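Local coordinates for stage III sporulation protein AH (Bacillus subtilis, PDB 3TUF) that forms, together with SpoIIQ, a channel between mother cell and forespore that carries intercellular signalling during sporulation, and takes part in forespore engulfment, at residues 97-102 / 125-130; 86-91 / 150-155; 174-177 / 183-186; 101-106 / 118-123. One frame throughout, in Å; residues are numbered along the deposited sequence.

Interaction 1 (97-102 / 125-130); sequences SKEREE and TALSEV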
loop_
_atom_site.group_PDB
_atom_site.type_symbol
_atom_site.label_atom_id
_atom_site.label_comp_id
_atom_site.label_asym_id
_atom_site.label_seq_id
_atom_site.Cartn_x
_atom_site.Cartn_y
_atom_site.Cartn_z
ATOM N N SER B 97 -6.922 6.168 -5.220
ATOM C CA SER B 97 -7.414 5.496 -6.444
ATOM C C SER B 97 -7.742 6.488 -7.512
ATOM O O SER B 97 -7.281 6.364 -8.668
ATOM C CB SER B 97 -8.719 4.789 -6.179
ATOM O OG SER B 97 -8.432 3.518 -5.701
ATOM N N LYS B 98 -8.583 7.443 -7.096
ATOM C CA LYS B 98 -9.008 8.528 -7.922
ATOM C C LYS B 98 -7.797 9.222 -8.429
ATOM O O LYS B 98 -7.674 9.440 -9.644
ATOM C CB LYS B 98 -9.849 9.524 -7.132
ATOM C CG LYS B 98 -11.324 9.229 -7.223
ATOM C CD LYS B 98 -12.163 9.968 -6.096
ATOM C CE LYS B 98 -12.374 9.088 -4.809
ATOM N NZ LYS B 98 -12.655 9.881 -3.557
ATOM N N GLU B 99 -6.897 9.576 -7.506
ATOM C CA GLU B 99 -5.619 10.141 -7.919
ATOM C C GLU B 99 -4.926 9.386 -9.072
ATOM O O GLU B 99 -4.664 9.997 -10.125
ATOM C CB GLU B 99 -4.689 10.192 -6.756
ATOM C CG GLU B 99 -4.631 11.504 -6.111
ATOM C CD GLU B 99 -3.207 11.789 -5.649
ATOM O OE1 GLU B 99 -2.390 12.212 -6.508
ATOM O OE2 GLU B 99 -2.899 11.564 -4.450
ATOM N N ARG B 100 -4.638 8.087 -8.874
ATOM C CA ARG B 100 -3.909 7.297 -9.879
ATOM C C ARG B 100 -4.627 7.338 -11.183
ATOM O O ARG B 100 -4.015 7.497 -12.233
ATOM C CB ARG B 100 -3.802 5.835 -9.492
ATOM C CG ARG B 100 -2.970 5.585 -8.273
ATOM C CD ARG B 100 -2.760 4.089 -8.040
ATOM N NE ARG B 100 -3.904 3.371 -7.427
ATOM C CZ ARG B 100 -4.202 3.375 -6.117
ATOM N NH1 ARG B 100 -3.455 4.077 -5.245
ATOM N NH2 ARG B 100 -5.242 2.676 -5.687
ATOM N N GLU B 101 -5.943 7.192 -11.105
ATOM C CA GLU B 101 -6.763 7.196 -12.288
ATOM C C GLU B 101 -6.615 8.494 -13.128
ATOM O O GLU B 101 -6.598 8.463 -14.376
ATOM C CB GLU B 101 -8.197 6.995 -11.873
ATOM C CG GLU B 101 -9.078 8.032 -12.499
ATOM C CD GLU B 101 -10.492 7.592 -12.645
ATOM O OE1 GLU B 101 -10.897 6.653 -11.916
ATOM O OE2 GLU B 101 -11.191 8.191 -13.497
ATOM N N GLU B 102 -6.510 9.623 -12.434
ATOM C CA GLU B 102 -6.386 10.883 -13.111
ATOM C C GLU B 102 -5.009 11.062 -13.697
ATOM O O GLU B 102 -4.873 11.427 -14.884
ATOM C CB GLU B 102 -6.742 12.006 -12.178
ATOM C CG GLU B 102 -8.211 12.369 -12.289
ATOM C CD GLU B 102 -8.837 12.805 -10.967
ATOM O OE1 GLU B 102 -8.137 13.430 -10.129
ATOM O OE2 GLU B 102 -10.047 12.521 -10.772
ATOM N N THR B 125 4.743 8.067 -10.295
ATOM C CA THR B 125 5.772 7.259 -9.665
ATOM C C THR B 125 6.088 7.692 -8.196
ATOM O O THR B 125 6.382 6.807 -7.336
ATOM C CB THR B 125 7.024 7.049 -10.560
ATOM O OG1 THR B 125 7.523 8.303 -10.994
ATOM C CG2 THR B 125 6.669 6.253 -11.814
ATOM N N ALA B 126 5.982 9.000 -7.882
ATOM C CA ALA B 126 6.239 9.457 -6.513
ATOM C C ALA B 126 5.187 8.943 -5.570
ATOM O O ALA B 126 5.471 8.586 -4.407
ATOM C CB ALA B 126 6.268 10.979 -6.431
ATOM N N LEU B 127 3.961 8.937 -6.068
ATOM C CA LEU B 127 2.863 8.455 -5.265
ATOM C C LEU B 127 3.115 7.023 -4.811
ATOM O O LEU B 127 2.917 6.729 -3.624
ATOM C CB LEU B 127 1.549 8.528 -6.025
ATOM C CG LEU B 127 0.268 8.947 -5.305
ATOM C CD1 LEU B 127 -0.758 8.102 -5.917
ATOM C CD2 LEU B 127 0.171 8.849 -3.748
ATOM N N SER B 128 3.540 6.149 -5.744
ATOM C CA SER B 128 3.941 4.775 -5.405
ATOM C C SER B 128 4.956 4.693 -4.324
ATOM O O SER B 128 4.959 3.773 -3.485
ATOM C CB SER B 128 4.660 4.165 -6.565
ATOM O OG SER B 128 3.727 4.002 -7.583
ATOM N N GLU B 129 5.903 5.598 -4.414
ATOM C CA GLU B 129 6.956 5.579 -3.460
ATOM C C GLU B 129 6.470 6.038 -2.096
ATOM O O GLU B 129 6.823 5.411 -1.077
ATOM C CB GLU B 129 8.177 6.322 -3.998
ATOM C CG GLU B 129 8.829 5.527 -5.183
ATOM C CD GLU B 129 9.121 3.998 -4.851
ATOM O OE1 GLU B 129 9.501 3.696 -3.696
ATOM O OE2 GLU B 129 8.968 3.096 -5.741
ATOM N N VAL B 130 5.619 7.078 -2.095
ATOM C CA VAL B 130 4.857 7.465 -0.928
ATOM C C VAL B 130 4.082 6.256 -0.394
ATOM O O VAL B 130 4.186 5.920 0.803
ATOM C CB VAL B 130 3.879 8.630 -1.283
ATOM C CG1 VAL B 130 2.620 8.721 -0.319
ATOM C CG2 VAL B 130 4.646 9.948 -1.354
#

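Interaction 2 (86-91 / 150-155); sequences TTYRLD and LVNAEG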
loop_
_atom_site.group_PDB
_atom_site.type_symbol
_atom_site.label_atom_id
_atom_site.label_comp_id
_atom_site.label_asym_id
_atom_site.label_seq_id
_atom_site.Cartn_x
_atom_site.Cartn_y
_atom_site.Cartn_z
ATOM N N THR B 86 -9.784 2.544 10.506
ATOM C CA THR B 86 -10.402 1.942 9.322
ATOM C C THR B 86 -11.103 3.026 8.458
ATOM O O THR B 86 -11.032 2.992 7.228
ATOM C CB THR B 86 -11.343 0.734 9.673
ATOM O OG1 THR B 86 -12.015 1.016 10.886
ATOM C CG2 THR B 86 -10.558 -0.636 9.858
ATOM N N THR B 87 -11.753 4.013 9.058
ATOM C CA THR B 87 -12.369 5.012 8.175
ATOM C C THR B 87 -11.322 5.748 7.328
ATOM O O THR B 87 -11.427 5.868 6.100
ATOM C CB THR B 87 -13.254 5.996 8.923
ATOM O OG1 THR B 87 -14.162 5.256 9.752
ATOM C CG2 THR B 87 -14.057 6.824 7.931
ATOM N N TYR B 88 -10.291 6.232 8.003
ATOM C CA TYR B 88 -9.207 6.929 7.338
ATOM C C TYR B 88 -8.554 6.080 6.213
ATOM O O TYR B 88 -8.442 6.521 5.059
ATOM C CB TYR B 88 -8.200 7.371 8.392
ATOM C CG TYR B 88 -7.149 8.326 7.883
ATOM C CD1 TYR B 88 -7.370 9.710 7.867
ATOM C CD2 TYR B 88 -5.925 7.852 7.421
ATOM C CE1 TYR B 88 -6.393 10.599 7.392
ATOM C CE2 TYR B 88 -4.939 8.732 6.940
ATOM C CZ TYR B 88 -5.179 10.097 6.930
ATOM O OH TYR B 88 -4.183 10.943 6.461
ATOM N N ARG B 89 -8.137 4.859 6.533
ATOM C CA ARG B 89 -7.498 4.031 5.526
ATOM C C ARG B 89 -8.423 3.917 4.293
ATOM O O ARG B 89 -8.025 4.200 3.118
ATOM C CB ARG B 89 -7.152 2.675 6.113
ATOM C CG ARG B 89 -5.927 2.660 7.049
ATOM C CD ARG B 89 -5.161 1.351 6.895
ATOM N NE ARG B 89 -4.033 1.258 7.834
ATOM C CZ ARG B 89 -4.162 0.952 9.133
ATOM N NH1 ARG B 89 -5.354 0.674 9.688
ATOM N NH2 ARG B 89 -3.086 0.899 9.888
ATOM N N LEU B 90 -9.672 3.548 4.568
ATOM C CA LEU B 90 -10.676 3.547 3.496
ATOM C C LEU B 90 -10.736 4.841 2.671
ATOM O O LEU B 90 -10.596 4.777 1.417
ATOM C CB LEU B 90 -12.047 3.125 4.019
ATOM C CG LEU B 90 -12.000 1.599 4.141
ATOM C CD1 LEU B 90 -13.163 1.048 4.919
ATOM C CD2 LEU B 90 -11.871 0.939 2.747
ATOM N N ASP B 91 -10.909 5.987 3.358
ATOM C CA ASP B 91 -11.000 7.238 2.623
ATOM C C ASP B 91 -9.697 7.580 1.865
ATOM O O ASP B 91 -9.715 8.014 0.690
ATOM C CB ASP B 91 -11.462 8.351 3.544
ATOM C CG ASP B 91 -12.905 8.119 4.070
ATOM O OD1 ASP B 91 -13.719 7.300 3.490
ATOM O OD2 ASP B 91 -13.222 8.770 5.083
ATOM N N LEU B 150 -0.608 4.290 11.692
ATOM C CA LEU B 150 -1.146 4.835 10.450
ATOM C C LEU B 150 -0.286 5.997 10.004
ATOM O O LEU B 150 0.059 6.853 10.843
ATOM C CB LEU B 150 -2.565 5.289 10.730
ATOM C CG LEU B 150 -3.287 6.137 9.730
ATOM C CD1 LEU B 150 -3.532 5.347 8.490
ATOM C CD2 LEU B 150 -4.641 6.599 10.406
ATOM N N VAL B 151 0.041 6.045 8.723
ATOM C CA VAL B 151 1.109 6.913 8.243
ATOM C C VAL B 151 0.698 7.477 6.914
ATOM O O VAL B 151 0.424 6.736 5.940
ATOM C CB VAL B 151 2.470 6.139 7.960
ATOM C CG1 VAL B 151 3.547 7.055 7.222
ATOM C CG2 VAL B 151 3.093 5.527 9.235
ATOM N N ASN B 152 0.710 8.796 6.832
ATOM C CA ASN B 152 0.390 9.456 5.585
ATOM C C ASN B 152 1.572 10.327 5.279
ATOM O O ASN B 152 1.900 11.253 6.046
ATOM C CB ASN B 152 -0.957 10.235 5.673
ATOM C CG ASN B 152 -1.248 11.090 4.412
ATOM O OD1 ASN B 152 -0.361 11.545 3.685
ATOM N ND2 ASN B 152 -2.518 11.329 4.177
ATOM N N ALA B 153 2.214 10.011 4.166
ATOM C CA ALA B 153 3.505 10.582 3.844
ATOM C C ALA B 153 3.365 11.444 2.621
ATOM O O ALA B 153 4.345 11.764 1.936
ATOM C CB ALA B 153 4.503 9.468 3.583
ATOM N N GLU B 154 2.137 11.834 2.332
ATOM C CA GLU B 154 1.883 12.421 1.026
ATOM C C GLU B 154 2.322 13.874 0.804
ATOM O O GLU B 154 2.758 14.213 -0.305
ATOM C CB GLU B 154 0.440 12.260 0.629
ATOM C CG GLU B 154 0.269 12.442 -0.825
ATOM C CD GLU B 154 -1.145 12.123 -1.248
ATOM O OE1 GLU B 154 -2.053 12.010 -0.345
ATOM O OE2 GLU B 154 -1.334 11.986 -2.486
ATOM N N GLY B 155 2.203 14.729 1.799
ATOM C CA GLY B 155 2.405 16.141 1.516
ATOM C C GLY B 155 3.718 16.740 1.993
ATOM O O GLY B 155 4.784 16.160 1.821
#

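Interaction 3 (174-177 / 183-186); sequences AIID and IKTM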
loop_
_atom_site.group_PDB
_atom_site.type_symbol
_atom_site.label_atom_id
_atom_site.label_comp_id
_atom_site.label_asym_id
_atom_site.label_seq_id
_atom_site.Cartn_x
_atom_site.Cartn_y
_atom_site.Cartn_z
ATOM N N ALA B 174 11.837 7.565 19.105
ATOM C CA ALA B 174 12.115 6.233 18.538
ATOM C C ALA B 174 11.259 5.995 17.262
ATOM O O ALA B 174 11.741 5.406 16.287
ATOM C CB ALA B 174 11.907 5.146 19.576
ATOM N N ILE B 175 10.029 6.496 17.237
ATOM C CA ILE B 175 9.270 6.429 15.992
ATOM C C ILE B 175 9.858 7.302 14.893
ATOM O O ILE B 175 10.056 6.863 13.774
ATOM C CB ILE B 175 7.849 6.761 16.244
ATOM C CG1 ILE B 175 7.244 5.597 17.059
ATOM C CG2 ILE B 175 7.080 7.101 14.877
ATOM C CD1 ILE B 175 5.770 5.828 17.404
ATOM N N ILE B 176 10.187 8.544 15.209
ATOM C CA ILE B 176 10.759 9.443 14.198
ATOM C C ILE B 176 12.074 8.893 13.682
ATOM O O ILE B 176 12.467 9.130 12.537
ATOM C CB ILE B 176 10.922 10.895 14.721
ATOM C CG1 ILE B 176 9.568 11.531 14.907
ATOM C CG2 ILE B 176 11.750 11.746 13.732
ATOM C CD1 ILE B 176 9.671 12.830 15.782
ATOM N N ASP B 177 12.751 8.116 14.518
ATOM C CA ASP B 177 14.015 7.483 14.021
ATOM C C ASP B 177 13.811 6.523 12.830
ATOM O O ASP B 177 14.692 6.448 11.940
ATOM C CB ASP B 177 14.849 6.901 15.163
ATOM C CG ASP B 177 15.428 8.005 16.056
ATOM O OD1 ASP B 177 15.459 9.214 15.580
ATOM O OD2 ASP B 177 15.823 7.664 17.215
ATOM N N ILE B 183 13.619 12.547 4.203
ATOM C CA ILE B 183 12.264 12.933 4.517
ATOM C C ILE B 183 12.398 13.968 5.623
ATOM O O ILE B 183 11.960 15.127 5.447
ATOM C CB ILE B 183 11.389 11.727 5.007
ATOM C CG1 ILE B 183 11.118 10.657 3.904
ATOM C CG2 ILE B 183 10.085 12.215 5.572
ATOM C CD1 ILE B 183 10.726 11.198 2.530
ATOM N N LYS B 184 13.033 13.561 6.731
ATOM C CA LYS B 184 13.219 14.405 7.890
ATOM C C LYS B 184 13.979 15.671 7.532
ATOM O O LYS B 184 13.722 16.717 8.095
ATOM C CB LYS B 184 13.901 13.646 9.028
ATOM C CG LYS B 184 12.928 12.770 9.823
ATOM C CD LYS B 184 13.687 11.799 10.826
ATOM C CE LYS B 184 14.647 10.813 10.184
ATOM N NZ LYS B 184 15.282 9.924 11.223
ATOM N N THR B 185 14.877 15.592 6.570
ATOM C CA THR B 185 15.560 16.763 6.072
ATOM C C THR B 185 14.691 17.715 5.308
ATOM O O THR B 185 14.996 18.879 5.257
ATOM C CB THR B 185 16.666 16.335 5.148
ATOM O OG1 THR B 185 17.599 15.667 5.963
ATOM C CG2 THR B 185 17.363 17.526 4.493
ATOM N N MET B 186 13.624 17.254 4.693
ATOM C CA MET B 186 12.914 18.107 3.731
ATOM C C MET B 186 11.521 18.414 4.207
ATOM O O MET B 186 10.860 19.236 3.643
ATOM C CB MET B 186 12.785 17.381 2.374
ATOM C CG MET B 186 14.094 17.021 1.744
ATOM S SD MET B 186 14.938 18.555 1.369
ATOM C CE MET B 186 16.650 18.013 1.057
#

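Interaction 4 (101-106 / 118-123); sequences EELNAI and SEAYDK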
loop_
_atom_site.group_PDB
_atom_site.type_symbol
_atom_site.label_atom_id
_atom_site.label_comp_id
_atom_site.label_asym_id
_atom_site.label_seq_id
_atom_site.Cartn_x
_atom_site.Cartn_y
_atom_site.Cartn_z
ATOM N N GLU B 101 -5.943 7.192 -11.105
ATOM C CA GLU B 101 -6.763 7.196 -12.288
ATOM C C GLU B 101 -6.615 8.494 -13.128
ATOM O O GLU B 101 -6.598 8.463 -14.376
ATOM C CB GLU B 101 -8.197 6.995 -11.873
ATOM C CG GLU B 101 -9.078 8.032 -12.499
ATOM C CD GLU B 101 -10.492 7.592 -12.645
ATOM O OE1 GLU B 101 -10.897 6.653 -11.916
ATOM O OE2 GLU B 101 -11.191 8.191 -13.497
ATOM N N GLU B 102 -6.510 9.623 -12.434
ATOM C CA GLU B 102 -6.386 10.883 -13.111
ATOM C C GLU B 102 -5.009 11.062 -13.697
ATOM O O GLU B 102 -4.873 11.427 -14.884
ATOM C CB GLU B 102 -6.742 12.006 -12.178
ATOM C CG GLU B 102 -8.211 12.369 -12.289
ATOM C CD GLU B 102 -8.837 12.805 -10.967
ATOM O OE1 GLU B 102 -8.137 13.430 -10.129
ATOM O OE2 GLU B 102 -10.047 12.521 -10.772
ATOM N N LEU B 103 -3.985 10.797 -12.890
ATOM C CA LEU B 103 -2.631 10.755 -13.430
ATOM C C LEU B 103 -2.594 9.856 -14.680
ATOM O O LEU B 103 -2.199 10.281 -15.781
ATOM C CB LEU B 103 -1.616 10.288 -12.375
ATOM C CG LEU B 103 -1.088 11.285 -11.296
ATOM C CD1 LEU B 103 -1.375 12.765 -11.642
ATOM C CD2 LEU B 103 -1.572 10.937 -9.876
ATOM N N ASN B 104 -3.063 8.629 -14.540
ATOM C CA ASN B 104 -3.018 7.751 -15.679
ATOM C C ASN B 104 -3.772 8.328 -16.870
ATOM O O ASN B 104 -3.388 8.117 -18.027
ATOM C CB ASN B 104 -3.601 6.404 -15.321
ATOM C CG ASN B 104 -3.320 5.346 -16.379
ATOM O OD1 ASN B 104 -2.520 5.523 -17.318
ATOM N ND2 ASN B 104 -3.978 4.227 -16.224
ATOM N N ALA B 105 -4.846 9.055 -16.577
ATOM C CA ALA B 105 -5.700 9.548 -17.620
ATOM C C ALA B 105 -4.986 10.607 -18.477
ATOM O O ALA B 105 -5.071 10.582 -19.709
ATOM C CB ALA B 105 -6.983 10.095 -17.015
ATOM N N ILE B 106 -4.290 11.524 -17.808
ATOM C CA ILE B 106 -3.467 12.566 -18.436
ATOM C C ILE B 106 -2.345 11.962 -19.281
ATOM O O ILE B 106 -2.183 12.276 -20.477
ATOM C CB ILE B 106 -2.857 13.467 -17.341
ATOM C CG1 ILE B 106 -3.955 14.345 -16.735
ATOM C CG2 ILE B 106 -1.765 14.354 -17.881
ATOM C CD1 ILE B 106 -3.866 14.467 -15.240
ATOM N N SER B 118 4.762 14.200 -18.748
ATOM C CA SER B 118 5.968 14.006 -17.977
ATOM C C SER B 118 5.777 14.262 -16.479
ATOM O O SER B 118 6.252 13.482 -15.641
ATOM C CB SER B 118 7.042 14.913 -18.532
ATOM O OG SER B 118 8.249 14.705 -17.844
ATOM N N GLU B 119 5.079 15.340 -16.155
ATOM C CA GLU B 119 4.790 15.689 -14.776
ATOM C C GLU B 119 3.763 14.799 -14.115
ATOM O O GLU B 119 3.911 14.444 -12.943
ATOM C CB GLU B 119 4.265 17.110 -14.712
ATOM C CG GLU B 119 5.302 18.130 -15.072
ATOM C CD GLU B 119 4.689 19.499 -15.363
ATOM O OE1 GLU B 119 3.478 19.709 -15.086
ATOM O OE2 GLU B 119 5.415 20.370 -15.877
ATOM N N ALA B 120 2.688 14.488 -14.835
ATOM C CA ALA B 120 1.747 13.482 -14.355
ATOM C C ALA B 120 2.485 12.159 -14.104
ATOM O O ALA B 120 2.316 11.487 -13.059
ATOM C CB ALA B 120 0.680 13.288 -15.339
ATOM N N TYR B 121 3.331 11.776 -15.039
ATOM C CA TYR B 121 4.113 10.557 -14.808
ATOM C C TYR B 121 4.980 10.584 -13.519
ATOM O O TYR B 121 5.018 9.601 -12.758
ATOM C CB TYR B 121 4.941 10.199 -16.035
ATOM C CG TYR B 121 5.694 8.921 -15.860
ATOM C CD1 TYR B 121 5.061 7.706 -16.017
ATOM C CD2 TYR B 121 7.038 8.932 -15.505
ATOM C CE1 TYR B 121 5.762 6.513 -15.841
ATOM C CE2 TYR B 121 7.746 7.757 -15.324
ATOM C CZ TYR B 121 7.109 6.553 -15.492
ATOM O OH TYR B 121 7.807 5.388 -15.314
ATOM N N ASP B 122 5.655 11.706 -13.270
ATOM C CA ASP B 122 6.418 11.862 -12.035
ATOM C C ASP B 122 5.584 11.828 -10.773
ATOM O O ASP B 122 5.991 11.208 -9.780
ATOM C CB ASP B 122 7.204 13.148 -12.068
ATOM C CG ASP B 122 8.245 13.132 -13.127
ATOM O OD1 ASP B 122 8.241 12.180 -13.942
ATOM O OD2 ASP B 122 9.070 14.062 -13.148
ATOM N N LYS B 123 4.432 12.503 -10.803
ATOM C CA LYS B 123 3.500 12.490 -9.674
ATOM C C LYS B 123 3.064 11.033 -9.418
ATOM O O LYS B 123 2.951 10.583 -8.261
ATOM C CB LYS B 123 2.296 13.399 -9.946
ATOM C CG LYS B 123 2.518 14.888 -9.649
ATOM C CD LYS B 123 1.279 15.803 -9.991
ATOM C CE LYS B 123 1.641 17.298 -10.195
ATOM N NZ LYS B 123 0.484 18.008 -10.797
#

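Interaction 1 (97-102 / 125-130)
In the helical hairpin formed by helices 84-107 and 114-143, Leu127 reaches across to Glu99 and Arg100 with both of its methyl branches. The backbones stand well apart here, the CA atoms of Arg100 and Leu127 being 8.3 Å from each other, and the gap is spanned by side chains alone. Leu127 CD1 lies 4.1 Å from Arg100 CG, the two side chains meeting at about a right angle; the contact is with the aliphatic stem of the arginine and not with its charge. Arg100 CG stands anti to its carbonyl carbon (chi1 -66°), and a bend at chi3 turns the guanidinium back along its own helix, where Ser97 CA sits off one face, toward the rim of the group. The charged end is held from outside the two segments: NE by Glu129 of the second subunit, whose Ser128 also packs on Arg100, and NH1 by Glu131 of the same chain. The other branch, Leu127 CD2, comes within 4.2 Å of Glu99 OE2, a loose contact between a methyl and a carboxylate on an obliquely passing chain. A buried leucine is thus bordered by the partly exposed chains of Glu99 and Arg100. Within its own chain Leu127 also touches Arg96 of helix 84-107, one helical turn before Arg100, and it meets Glu154, in the turn after strand 149-152.

Interaction 2 (86-91 / 150-155)
Tyr88 OH accepts a hydrogen bond from Asn152 ND2 at 2.9 Å, joining helix 84-107 to strand 149-152 at the border of the three-stranded sheet. Apart from the short helix 181-184, the order from residue 114 onward is helix, two strands, helix, strand, consistent with the ring-building motif clan to which this family belongs, and helix 84-107 precedes it. The N-H...O angle is 151°, and the hydroxyl lies slightly out of the amide plane, with ring and amide planes turned 54° against each other. Tyr88 CG is anti to the backbone N (chi1 -169°), which sends the ring from the helix across to the strand. There the ring meets Leu150 obliquely: CD2 of Tyr88 is 3.5 Å from Leu150 CD2, and the leucine's other methyl, CD1, also borders this ring carbon. That same Leu150 CD1 sits over one face of the Arg89 guanidinium and lies 3.9 Å from Arg89 CG, the two side chains sliding past each other in opposite directions. The charged end of Arg89 forms a salt bridge with Asp148, just before the strand. Replacing Tyr88 by a phenylalanine would probably leave the ND2 of Asn152 without its hydroxyl acceptor and the amide less fixed in rotation. The other end of this amide is tied into an Asx turn, where Asn152 OD1 accepts from Glu154 N at 2.9 Å, nearly in line with the C=O bond.

Interaction 3 (174-177 / 183-186)
Lys184 sends its side chain from helix 181-184 toward Ile176, near the C-terminal end of helix 169-177; these are the two helices that link strand 157-163 to strand 188-194 in the chain. From CB, which points at the other helix, the chain passes through CG, anti to the carbonyl carbon (chi1 -81°), and runs on to CD. This methylene presses against Ile176 CG2 at 3.5 Å, closer than two such carbons normally approach, and also borders the carbonyl oxygen of Ile176. A bend at chi3 then carries CE past that oxygen, and the ammonium arrives at its target: Lys184 NZ donates to Ile176 O at 3.2 Å, approaching at 135° to the C=O bond and tilted 29° from the carbonyl plane. The next carbonyl oxygen, Asp177 O, lies 3.6 Å from Lys184 NZ and is not bonded to it. The Asp177 carboxylate comes no closer than 4.4 Å, from OD1 to Lys184 NZ, too far for a salt bridge; that OD1 pairs instead with Lys67 of the SpoIIQ chain. Ile176 and Lys184 both pack on Val189 of strand 188-194, while Leu80 of SpoIIQ touches Ile176 and Thr60 of SpoIIQ touches Lys184. A methionine in place of Lys184 would probably leave the Ile176 carbonyl without this donor. The chemistry is thus that of a lysine whose methylenes serve the apolar layer while its ammonium probably offsets the partial negative charge of carbonyls near a helix end, at the face that meets SpoIIQ.

Interaction 4 (101-106 / 118-123)
Ala120 and Leu103 bring the two helices of the hairpin, 84-107 and 114-143, close together, with only 5.2 Å between their CA atoms. The short segments run antiparallel, at 151° to each other, and their axes approach to 8.6 Å, a spacing consistent with the small alanine at the crossing. Ala120 CB is covered from the other helix by Ile106, whose CG2 lies 3.7 Å away; chi1 of -72° sets CG1 anti to the carbonyl carbon and CG2 anti to the backbone N, facing Ala120. One turn back, Leu103 lies against the Ala120 backbone, its CG 3.8 Å from the Ala120 oxygen, while its CD1 extends to Lys123. That residue contributes the base of its side chain alone: Lys123 CB is 4.1 Å from Leu103 CD1, the two side chains meeting at about a right angle, and beyond CG the extended lysine chain leads its ammonium off from the contact. The first shell is one of van der Waals contacts, with no hydrogen bond across the segments. Further out, Val107 packs on both Ala120 and Tyr121, continuing this layer toward the end of helix 84-107. Tyr121 and Asn104, whose side chains start out away from the facing segment, tie the hairpin to the second subunit: Asn104 OD1 is hydrogen-bonded to Tyr121 OH of that subunit, and the reciprocal pair forms as well. Back inside the hairpin, Leu103 CD1 also nears Ala120 CB, at 4.3 Å.

Overall arrangement
Along the chain, interactions 1, 2 and 4 all start from helix 84-107, and interaction 3 follows after they have closed. Interactions 4 and 1 pair helix 84-107 with helix 114-143 at neighbouring levels of the hairpin, their centres about 8 Å apart and Glu101 and Glu102 common to both. Interaction 2, about 14 Å from interaction 1 between centres, binds the other end of helix 84-107 to strand 149-152. Interaction 3 lies about 23 Å from interaction 1, centre to centre, on the opposite side of the chain's centre, beside strand 188-194. Interactions 1, 2 and 4 also touch the second subunit, interaction 3 the SpoIIQ chain, consistent with different faces of the domain serving the two kinds of partner.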